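PDB 1XIP: nucleoporin NUP159 from Saccharomyces cerevisiae, which serves as a nucleoporin of the nuclear pore complex, its N-terminal beta-propeller tethering the helicase Dbp5 to the pore for mRNA export. Local coordinates for residues E212-S218 with V230-V234; Q246-I250 with Q261-T267. All coordinates share one frame; numbering follows the deposited sequence.

Both contacts lie in one blade of the N-terminal beta-propeller, a sheet in which strand 226-232 stands between strands 215-221 and 246-254, with 257-263 beyond. Contact 1 pairs the first two of these strands and contact 2 the last two, each as an antiparallel hairpin, and their centres are about 12 Å apart. They meet directly: Phe231 O lies 2.6 Å from Lys247 N, a probable backbone hydrogen bond, while Val230 CG2 packs 3.7 Å from the methyl carbon CE of selenomethionine Met248. Nearby, Leu217 CD1 approaches Gln246 CG. The whole construct belongs to the region that interacts with Dbp5.

Contact 1. Residues E212-S218 with V230-V234; sequences EEYSPLS and VFGNV
A classic beta bulge interrupts the antiparallel hairpin of strands 215-221 and 226-232, in a blade of the propeller: Leu217 and Ser218 both face Val230. Leu217 N donates to Val230 O at 2.9 Å, and Ser218 N reaches the same oxygen only weakly, whereas Val230 N returns a sound bond of 3.0 Å to Ser218 O. Ahead of the bulge, Ser215 and Gly232 form a hydrogen-bonded pair. Gly232 N lies on a lone pair of Ser215 O, but Ser215 N sits above the plane of the Gly232 carbonyl, 2.8 Å from its oxygen. Phe231 and Gly232 are the Phe-Gly of the first FG repeat, yet here they are buried in ordered strand, unlike the highly flexible FG regions that bind karyopherins. The Phe231 ring presents CD1 to Pro216 CA at 3.6 Å, on the face these two residues share. At the loop end of the strand, the Tyr214 ring turns its edge to Phe231 O, with CD1 3.8 Å away, and the guanidinium of Arg182 hydrogen-bonds Tyr214 O. With CG beside its backbone N (chi1 -59°), Leu217 lays CD1 over the Gly232 backbone, 3.4 Å from Gly232 N. Val230 O thus takes one sound bond and one weak one, and the pairing carries on past the bulge with its register shifted by one.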
loop_
_atom_site.group_PDB
_atom_site.type_symbol
_atom_site.label_atom_id
_atom_site.label_comp_id
_atom_site.label_asym_id
_atom_site.label_seq_id
_atom_site.Cartn_x
_atom_site.Cartn_y
_atom_site.Cartn_z
ATOM N N GLU A 212 -11.648 16.196 -14.030
ATOM C CA GLU A 212 -11.333 17.117 -12.938
ATOM C C GLU A 212 -11.998 16.721 -11.601
ATOM O O GLU A 212 -11.431 16.930 -10.532
ATOM C CB GLU A 212 -11.704 18.549 -13.346
ATOM C CG GLU A 212 -11.041 19.024 -14.651
ATOM C CD GLU A 212 -11.876 18.764 -15.913
ATOM O OE1 GLU A 212 -12.804 17.920 -15.884
ATOM O OE2 GLU A 212 -11.597 19.411 -16.953
ATOM N N GLU A 213 -13.190 16.140 -11.678
ATOM C CA GLU A 213 -13.915 15.666 -10.503
ATOM C C GLU A 213 -13.457 14.267 -10.114
ATOM O O GLU A 213 -13.317 13.959 -8.932
ATOM C CB GLU A 213 -15.423 15.645 -10.786
ATOM C CG GLU A 213 -16.252 16.625 -9.965
ATOM C CD GLU A 213 -17.672 16.826 -10.517
ATOM O OE1 GLU A 213 -18.332 15.813 -10.891
ATOM O OE2 GLU A 213 -18.139 17.995 -10.566
ATOM N N TYR A 214 -13.255 13.417 -11.120
ATOM C CA TYR A 214 -12.832 12.026 -10.921
ATOM C C TYR A 214 -11.528 11.764 -11.629
ATOM O O TYR A 214 -11.489 11.256 -12.740
ATOM C CB TYR A 214 -13.944 11.055 -11.334
ATOM C CG TYR A 214 -15.123 11.248 -10.442
ATOM C CD1 TYR A 214 -15.169 10.651 -9.191
ATOM C CD2 TYR A 214 -16.148 12.111 -10.797
ATOM C CE1 TYR A 214 -16.222 10.860 -8.339
ATOM C CE2 TYR A 214 -17.212 12.333 -9.952
ATOM C CZ TYR A 214 -17.242 11.701 -8.719
ATOM O OH TYR A 214 -18.299 11.910 -7.859
ATOM N N SER A 215 -10.461 12.169 -10.965
ATOM C CA SER A 215 -9.117 12.040 -11.472
ATOM C C SER A 215 -8.621 10.625 -11.268
ATOM O O SER A 215 -9.103 9.915 -10.378
ATOM C CB SER A 215 -8.205 12.999 -10.723
ATOM O OG SER A 215 -7.606 13.911 -11.616
ATOM N N PRO A 216 -7.649 10.209 -12.074
ATOM C CA PRO A 216 -7.059 8.878 -11.918
ATOM C C PRO A 216 -6.189 8.876 -10.665
ATOM O O PRO A 216 -5.253 9.678 -10.589
ATOM C CB PRO A 216 -6.209 8.725 -13.180
ATOM C CG PRO A 216 -5.854 10.135 -13.582
ATOM C CD PRO A 216 -7.030 10.971 -13.178
ATOM N N LEU A 217 -6.515 8.027 -9.687
ATOM C CA LEU A 217 -5.818 8.061 -8.398
ATOM C C LEU A 217 -4.977 6.805 -8.135
ATOM O O LEU A 217 -3.873 6.903 -7.598
ATOM C CB LEU A 217 -6.788 8.329 -7.237
ATOM C CG LEU A 217 -7.661 9.614 -7.180
ATOM C CD1 LEU A 217 -8.596 9.599 -6.001
ATOM C CD2 LEU A 217 -6.836 10.856 -7.125
ATOM N N SER A 218 -5.470 5.632 -8.534
ATOM C CA SER A 218 -4.875 4.402 -8.043
ATOM C C SER A 218 -5.204 3.118 -8.841
ATOM O O SER A 218 -6.344 2.911 -9.229
ATOM C CB SER A 218 -5.267 4.225 -6.577
ATOM O OG SER A 218 -5.253 2.856 -6.239
ATOM N N VAL A 230 -9.201 3.593 -8.551
ATOM C CA VAL A 230 -9.917 4.649 -7.856
ATOM C C VAL A 230 -9.803 5.985 -8.573
ATOM O O VAL A 230 -8.739 6.337 -9.086
ATOM C CB VAL A 230 -9.493 4.785 -6.386
ATOM C CG1 VAL A 230 -10.434 5.754 -5.659
ATOM C CG2 VAL A 230 -9.486 3.422 -5.687
ATOM N N PHE A 231 -10.925 6.701 -8.624
ATOM C CA PHE A 231 -11.005 8.026 -9.213
ATOM C C PHE A 231 -11.631 8.959 -8.192
ATOM O O PHE A 231 -12.534 8.562 -7.450
ATOM C CB PHE A 231 -11.848 7.998 -10.489
ATOM C CG PHE A 231 -11.370 7.010 -11.497
ATOM C CD1 PHE A 231 -10.307 7.323 -12.349
ATOM C CD2 PHE A 231 -11.959 5.749 -11.581
ATOM C CE1 PHE A 231 -9.830 6.397 -13.287
ATOM C CE2 PHE A 231 -11.491 4.799 -12.507
ATOM C CZ PHE A 231 -10.418 5.126 -13.372
ATOM N N GLY A 232 -11.153 10.195 -8.140
ATOM C CA GLY A 232 -11.631 11.133 -7.148
ATOM C C GLY A 232 -10.983 12.479 -7.308
ATOM O O GLY A 232 -10.196 12.691 -8.231
ATOM N N ASN A 233 -11.320 13.395 -6.408
ATOM C CA ASN A 233 -10.839 14.764 -6.481
ATOM C C ASN A 233 -9.332 14.813 -6.325
ATOM O O ASN A 233 -8.735 13.950 -5.674
ATOM C CB ASN A 233 -11.530 15.637 -5.431
ATOM C CG ASN A 233 -11.364 15.098 -4.014
ATOM O OD1 ASN A 233 -11.726 13.963 -3.719
ATOM N ND2 ASN A 233 -10.820 15.922 -3.132
ATOM N N VAL A 234 -8.714 15.808 -6.957
ATOM C CA VAL A 234 -7.266 15.989 -6.866
ATOM C C VAL A 234 -6.928 16.864 -5.671
ATOM O O VAL A 234 -7.456 17.988 -5.539
ATOM C CB VAL A 234 -6.661 16.604 -8.152
ATOM C CG1 VAL A 234 -5.907 15.526 -8.947
ATOM C CG2 VAL A 234 -7.736 17.287 -9.006
#

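Contact 2. Residues Q246-I250 with Q261-T267; sequences QKMYI and QETFDIT
A water gripped by three groups links the two segments: it accepts from Met248 N at 2.7 Å and donates to Glu262 OE2 at 2.7 Å and to Thr263 O at 2.6 Å. It is inserted between Met248 N and Thr263 O, at the end of the weakly bonded strand 261-263. The other carboxylate oxygen, Glu262 OE1, forms a salt bridge with Lys247, whose NZ lies 2.9 Å away on the syn lone pair. The lysine chain runs extended until its last torsion, where a bend (chi4 -76°) swings NZ across to the acid. Glu262 OE2 also stands over one face of the Phe264 ring, offset toward its rim. Closer to the turn the backbones bond directly: Thr263 N to Met248 O, and Ile250 N to Gln261 O at 2.9 Å. On the opposite sheet face from Tyr249 and Glu262, the selenomethionine Met248 bends at chi2 and chi3, bringing CE to 3.3 Å from Ile266 O. The Ile250 and Ile266 side chains meet nearly perpendicular, CD1 against CD1 at 3.9 Å. Trp308 of strand 306-308 touches Ile250, Val313 of strand 313-316 touches Ile266, and Gln261 NE2 donates to the backbone carbonyl of Asp7. The two faces thus differ in chemistry, with a charge pair on one and largely apolar packing on the other. The lysine would be expected to stabilise the negative charge of Glu262, while the water between the strands serves Met248 N and Thr263 O, which do not bond to each other directly.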
loop_
_atom_site.group_PDB
_atom_site.type_symbol
_atom_site.label_atom_id
_atom_site.label_comp_id
_atom_site.label_asym_id
_atom_site.label_seq_id
_atom_site.Cartn_x
_atom_site.Cartn_y
_atom_site.Cartn_z
ATOM N N GLN A 246 -14.475 9.832 -3.700
ATOM C CA GLN A 246 -13.818 8.816 -4.515
ATOM C C GLN A 246 -14.748 7.726 -5.031
ATOM O O GLN A 246 -15.670 7.308 -4.336
ATOM C CB GLN A 246 -12.693 8.176 -3.711
ATOM C CG GLN A 246 -11.427 8.984 -3.693
ATOM C CD GLN A 246 -10.448 8.488 -2.664
ATOM O OE1 GLN A 246 -10.563 7.366 -2.203
ATOM N NE2 GLN A 246 -9.484 9.325 -2.292
ATOM N N LYS A 247 -14.478 7.242 -6.235
ATOM C CA LYS A 247 -15.191 6.090 -6.759
ATOM C C LYS A 247 -14.265 4.915 -7.016
ATOM O O LYS A 247 -13.238 5.062 -7.670
ATOM C CB LYS A 247 -15.938 6.467 -8.029
ATOM C CG LYS A 247 -17.185 7.263 -7.757
ATOM C CD LYS A 247 -18.015 7.427 -8.997
ATOM C CE LYS A 247 -19.321 8.114 -8.684
ATOM N NZ LYS A 247 -20.268 7.172 -8.031
HETATM N N MSE A 248 -14.638 3.746 -6.498
HETATM C CA MSE A 248 -13.838 2.535 -6.698
HETATM C C MSE A 248 -14.464 1.573 -7.684
HETATM O O MSE A 248 -15.665 1.329 -7.649
HETATM C CB MSE A 248 -13.550 1.801 -5.389
HETATM C CG MSE A 248 -14.160 2.413 -4.166
HETATM SE SE MSE A 248 -13.203 4.009 -3.530
HETATM C CE MSE A 248 -11.692 3.144 -2.684
ATOM N N TYR A 249 -13.626 1.014 -8.552
ATOM C CA TYR A 249 -14.083 0.072 -9.550
ATOM C C TYR A 249 -13.226 -1.176 -9.562
ATOM O O TYR A 249 -12.004 -1.100 -9.505
ATOM C CB TYR A 249 -14.080 0.723 -10.931
ATOM C CG TYR A 249 -15.094 1.828 -11.075
ATOM C CD1 TYR A 249 -16.371 1.574 -11.570
ATOM C CD2 TYR A 249 -14.781 3.134 -10.715
ATOM C CE1 TYR A 249 -17.290 2.596 -11.704
ATOM C CE2 TYR A 249 -15.690 4.144 -10.837
ATOM C CZ TYR A 249 -16.937 3.882 -11.334
ATOM O OH TYR A 249 -17.835 4.931 -11.458
ATOM N N ILE A 250 -13.879 -2.324 -9.624
ATOM C CA ILE A 250 -13.209 -3.570 -9.912
ATOM C C ILE A 250 -13.266 -3.813 -11.423
ATOM O O ILE A 250 -14.334 -3.820 -12.020
ATOM C CB ILE A 250 -13.884 -4.707 -9.158
ATOM C CG1 ILE A 250 -13.945 -4.410 -7.644
ATOM C CG2 ILE A 250 -13.208 -6.039 -9.487
ATOM C CD1 ILE A 250 -12.653 -4.676 -6.883
ATOM N N GLN A 261 -16.958 -2.365 -12.533
ATOM C CA GLN A 261 -18.074 -2.518 -11.602
ATOM C C GLN A 261 -17.778 -1.722 -10.346
ATOM O O GLN A 261 -16.686 -1.851 -9.791
ATOM C CB GLN A 261 -18.236 -3.985 -11.214
ATOM C CG GLN A 261 -18.782 -4.919 -12.297
ATOM C CD GLN A 261 -18.718 -6.373 -11.863
ATOM O OE1 GLN A 261 -17.658 -6.993 -11.923
ATOM N NE2 GLN A 261 -19.844 -6.910 -11.397
ATOM N N GLU A 262 -18.750 -0.930 -9.884
ATOM C CA GLU A 262 -18.571 -0.067 -8.714
ATOM C C GLU A 262 -18.610 -0.830 -7.411
ATOM O O GLU A 262 -19.352 -1.794 -7.294
ATOM C CB GLU A 262 -19.665 0.988 -8.651
ATOM C CG GLU A 262 -19.338 2.259 -9.404
ATOM C CD GLU A 262 -19.565 3.525 -8.588
ATOM O OE1 GLU A 262 -19.992 4.534 -9.186
ATOM O OE2 GLU A 262 -19.295 3.518 -7.364
ATOM N N THR A 263 -17.801 -0.392 -6.438
ATOM C CA THR A 263 -18.049 -0.680 -5.023
ATOM C C THR A 263 -18.157 0.587 -4.233
ATOM O O THR A 263 -17.479 1.584 -4.515
ATOM C CB THR A 263 -16.932 -1.476 -4.349
ATOM O OG1 THR A 263 -15.895 -1.779 -5.286
ATOM C CG2 THR A 263 -17.460 -2.812 -3.857
ATOM N N PHE A 264 -18.968 0.505 -3.194
ATOM C CA PHE A 264 -19.027 1.512 -2.182
ATOM C C PHE A 264 -18.509 0.914 -0.892
ATOM O O PHE A 264 -18.549 1.557 0.154
ATOM C CB PHE A 264 -20.469 2.010 -2.032
ATOM C CG PHE A 264 -20.991 2.690 -3.266
ATOM C CD1 PHE A 264 -20.775 4.065 -3.475
ATOM C CD2 PHE A 264 -21.671 1.961 -4.241
ATOM C CE1 PHE A 264 -21.242 4.696 -4.633
ATOM C CE2 PHE A 264 -22.137 2.580 -5.390
ATOM C CZ PHE A 264 -21.924 3.955 -5.585
ATOM N N ASP A 265 -18.006 -0.319 -0.967
ATOM C CA ASP A 265 -17.626 -1.056 0.256
ATOM C C ASP A 265 -16.140 -1.355 0.406
ATOM O O ASP A 265 -15.740 -2.051 1.341
ATOM C CB ASP A 265 -18.422 -2.366 0.410
ATOM C CG ASP A 265 -19.915 -2.138 0.587
ATOM O OD1 ASP A 265 -20.316 -1.103 1.198
ATOM O OD2 ASP A 265 -20.763 -2.957 0.152
ATOM N N ILE A 266 -15.324 -0.857 -0.508
ATOM C CA ILE A 266 -13.891 -0.947 -0.322
ATOM C C ILE A 266 -13.392 0.404 0.134
ATOM O O ILE A 266 -13.484 1.385 -0.613
ATOM C CB ILE A 266 -13.166 -1.380 -1.605
ATOM C CG1 ILE A 266 -13.436 -2.853 -1.906
ATOM C CG2 ILE A 266 -11.680 -1.158 -1.449
ATOM C CD1 ILE A 266 -12.868 -3.325 -3.216
ATOM N N THR A 267 -12.893 0.464 1.366
ATOM C CA THR A 267 -12.111 1.606 1.828
ATOM C C THR A 267 -12.799 2.962 1.628
ATOM O O THR A 267 -12.229 3.831 0.975
ATOM C CB THR A 267 -10.767 1.693 1.085
ATOM O OG1 THR A 267 -10.095 0.431 1.148
ATOM C CG2 THR A 267 -9.866 2.695 1.753
HETATM O O HOH W 1 -17.236 3.861 -5.671
#